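Local coordinates for protein KLTH0A00704p (Lachancea thermotolerans, PDB 4J2G) that probably acts in autophagy, its Atg13 HORMA domain mediating recruitment of a phosphatidylinositol 3-kinase, at residues M128-W132 / L174-A180. The protein carries 1 engineered substitution. Sequence-based numbering, arbitrary orientation.
Sequences MLERW and LVGLLPA. With SO4 (sulfate ion), chain C.
The benzo end of the Trp-132 indole is held between three aliphatic side chains: CD2 of Leu-174 lies at its edge, while Leu-178 CD1 comes in obliquely, 3.7 Å from Trp-132 CZ2, and Val-175 CG2 sits 3.9 Å from Trp-132 CH2. With CG anti to its carbonyl carbon (chi1 -53°) and the chain extended beyond (chi2 173°), Glu-130 brings OE2 to 3.4 Å from Leu-178 CD1 and 3.6 Å from Ala-180 CB. A water donates a hydrogen bond to Glu-130 OE2 (2.6 Å) and accepts one from Ala-180 N (3.0 Å). Glu-130 OE1 accepts a nearly straight bond (171°) from Trp-132 NE1 at 3.1 Å; OE1 lies in the indole plane, whereas NE1 meets it from well above the carboxylate plane. OE1 also bonds Thr-93 OG1. Replacing Trp-132 with an alanine would probably open a gap against Leu-174, Val-175 and Leu-178 and cost Glu-130 OE1 one of its donors. Leu-129 and Glu-130 both pair with Thr-93 in a classic beta bulge. Across the strand, Arg-131 grips a sulfate, probably from the crystallisation liquor, and salt-bridges Glu-92. Strand 126-136, central in the antiparallel sheet, thus packs against the junction of helices 158-177 and 179-187 in the HORMA domain core.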
loop_
_atom_site.group_PDB
_atom_site.type_symbol
_atom_site.label_atom_id
_atom_site.label_comp_id
_atom_site.label_asym_id
_atom_site.label_seq_id
_atom_site.Cartn_x
_atom_site.Cartn_y
_atom_site.Cartn_z
HETATM N N MSE A 128 -0.834 -5.354 -8.888
HETATM C CA MSE A 128 -0.398 -4.780 -7.614
HETATM C C MSE A 128 0.436 -3.557 -7.852
HETATM O O MSE A 128 1.273 -3.548 -8.739
HETATM C CB MSE A 128 0.500 -5.814 -6.969
HETATM C CG MSE A 128 -0.294 -6.764 -6.130
HETATM SE SE MSE A 128 -1.417 -5.998 -4.733
HETATM C CE MSE A 128 0.175 -5.400 -3.749
ATOM N N LEU A 129 0.239 -2.508 -7.046
ATOM C CA LEU A 129 1.011 -1.326 -7.242
ATOM C C LEU A 129 1.787 -0.909 -5.963
ATOM O O LEU A 129 2.862 -0.341 -6.065
ATOM C CB LEU A 129 0.037 -0.180 -7.642
ATOM C CG LEU A 129 -0.841 -0.343 -8.898
ATOM C CD1 LEU A 129 -1.867 0.741 -9.036
ATOM C CD2 LEU A 129 0.016 -0.443 -10.144
ATOM N N GLU A 130 1.192 -1.106 -4.796
ATOM C CA GLU A 130 1.812 -0.683 -3.552
ATOM C C GLU A 130 1.451 -1.679 -2.492
ATOM O O GLU A 130 0.327 -2.218 -2.492
ATOM C CB GLU A 130 1.247 0.641 -3.023
ATOM C CG GLU A 130 1.254 1.809 -3.987
ATOM C CD GLU A 130 0.497 3.059 -3.410
ATOM O OE1 GLU A 130 -0.548 2.968 -2.638
ATOM O OE2 GLU A 130 0.953 4.155 -3.780
ATOM N N ARG A 131 2.359 -1.875 -1.548
ATOM C CA ARG A 131 1.955 -2.645 -0.359
ATOM C C ARG A 131 2.497 -1.979 0.882
ATOM O O ARG A 131 3.698 -1.864 1.025
ATOM C CB ARG A 131 2.402 -4.090 -0.427
ATOM C CG ARG A 131 1.836 -4.979 0.695
ATOM C CD ARG A 131 2.369 -6.424 0.523
ATOM N NE ARG A 131 1.633 -7.174 -0.508
ATOM C CZ ARG A 131 2.183 -7.797 -1.559
ATOM N NH1 ARG A 131 3.488 -7.784 -1.770
ATOM N NH2 ARG A 131 1.407 -8.473 -2.401
ATOM N N TRP A 132 1.590 -1.571 1.761
ATOM C CA TRP A 132 1.936 -0.803 2.989
ATOM C C TRP A 132 1.901 -1.780 4.133
ATOM O O TRP A 132 1.137 -2.753 4.124
ATOM C CB TRP A 132 0.855 0.252 3.266
ATOM C CG TRP A 132 0.743 1.323 2.256
ATOM C CD1 TRP A 132 0.066 1.254 1.024
ATOM C CD2 TRP A 132 1.270 2.636 2.347
ATOM N NE1 TRP A 132 0.208 2.435 0.365
ATOM C CE2 TRP A 132 0.888 3.322 1.161
ATOM C CE3 TRP A 132 2.043 3.318 3.321
ATOM C CZ2 TRP A 132 1.232 4.659 0.909
ATOM C CZ3 TRP A 132 2.384 4.616 3.078
ATOM C CH2 TRP A 132 1.990 5.292 1.857
ATOM N N LEU A 174 3.189 11.816 1.933
ATOM C CA LEU A 174 3.867 10.780 1.228
ATOM C C LEU A 174 2.871 10.085 0.301
ATOM O O LEU A 174 3.214 9.789 -0.815
ATOM C CB LEU A 174 4.508 9.802 2.177
ATOM C CG LEU A 174 5.112 8.496 1.740
ATOM C CD1 LEU A 174 5.464 7.753 2.982
ATOM C CD2 LEU A 174 4.037 7.634 1.117
ATOM N N VAL A 175 1.653 9.877 0.754
ATOM C CA VAL A 175 0.665 9.176 -0.052
ATOM C C VAL A 175 0.441 9.955 -1.342
ATOM O O VAL A 175 0.403 9.342 -2.415
ATOM C CB VAL A 175 -0.690 9.076 0.640
ATOM C CG1 VAL A 175 -1.685 8.429 -0.315
ATOM C CG2 VAL A 175 -0.566 8.232 1.899
ATOM N N GLY A 176 0.341 11.294 -1.262
ATOM C CA GLY A 176 0.020 11.981 -2.450
ATOM C C GLY A 176 1.166 11.923 -3.445
ATOM O O GLY A 176 0.945 12.130 -4.609
ATOM N N LEU A 177 2.405 11.709 -2.997
ATOM C CA LEU A 177 3.543 11.715 -3.909
ATOM C C LEU A 177 3.857 10.374 -4.607
ATOM O O LEU A 177 4.794 10.272 -5.409
ATOM C CB LEU A 177 4.816 12.059 -3.174
ATOM C CG LEU A 177 4.858 13.352 -2.378
ATOM C CD1 LEU A 177 6.099 13.219 -1.501
ATOM C CD2 LEU A 177 4.941 14.573 -3.303
ATOM N N LEU A 178 3.190 9.307 -4.276
ATOM C CA LEU A 178 3.673 8.095 -4.890
ATOM C C LEU A 178 3.205 7.975 -6.349
ATOM O O LEU A 178 2.254 8.575 -6.708
ATOM C CB LEU A 178 3.193 6.903 -4.086
ATOM C CG LEU A 178 3.923 6.905 -2.724
ATOM C CD1 LEU A 178 3.317 5.774 -1.943
ATOM C CD2 LEU A 178 5.441 6.748 -2.812
ATOM N N PRO A 179 3.892 7.193 -7.158
ATOM C CA PRO A 179 3.522 6.927 -8.575
ATOM C C PRO A 179 2.092 6.498 -8.801
ATOM O O PRO A 179 1.523 6.843 -9.849
ATOM C CB PRO A 179 4.440 5.743 -8.945
ATOM C CG PRO A 179 5.661 5.980 -8.127
ATOM C CD PRO A 179 5.107 6.435 -6.763
ATOM N N ALA A 180 1.500 5.731 -7.886
ATOM C CA ALA A 180 0.088 5.317 -8.110
ATOM C C ALA A 180 -0.851 6.519 -8.021
ATOM O O ALA A 180 -1.965 6.445 -8.609
ATOM C CB ALA A 180 -0.359 4.262 -7.130
HETATM S S SO4 C . 3.637 -10.164 -4.673
HETATM O O1 SO4 C . 4.472 -10.212 -3.490
HETATM O O2 SO4 C . 4.620 -10.248 -5.761
HETATM O O3 SO4 C . 2.639 -11.229 -4.923
HETATM O O4 SO4 C . 2.840 -8.924 -4.589
HETATM O O HOH W 1 2.722 4.176 -5.697
#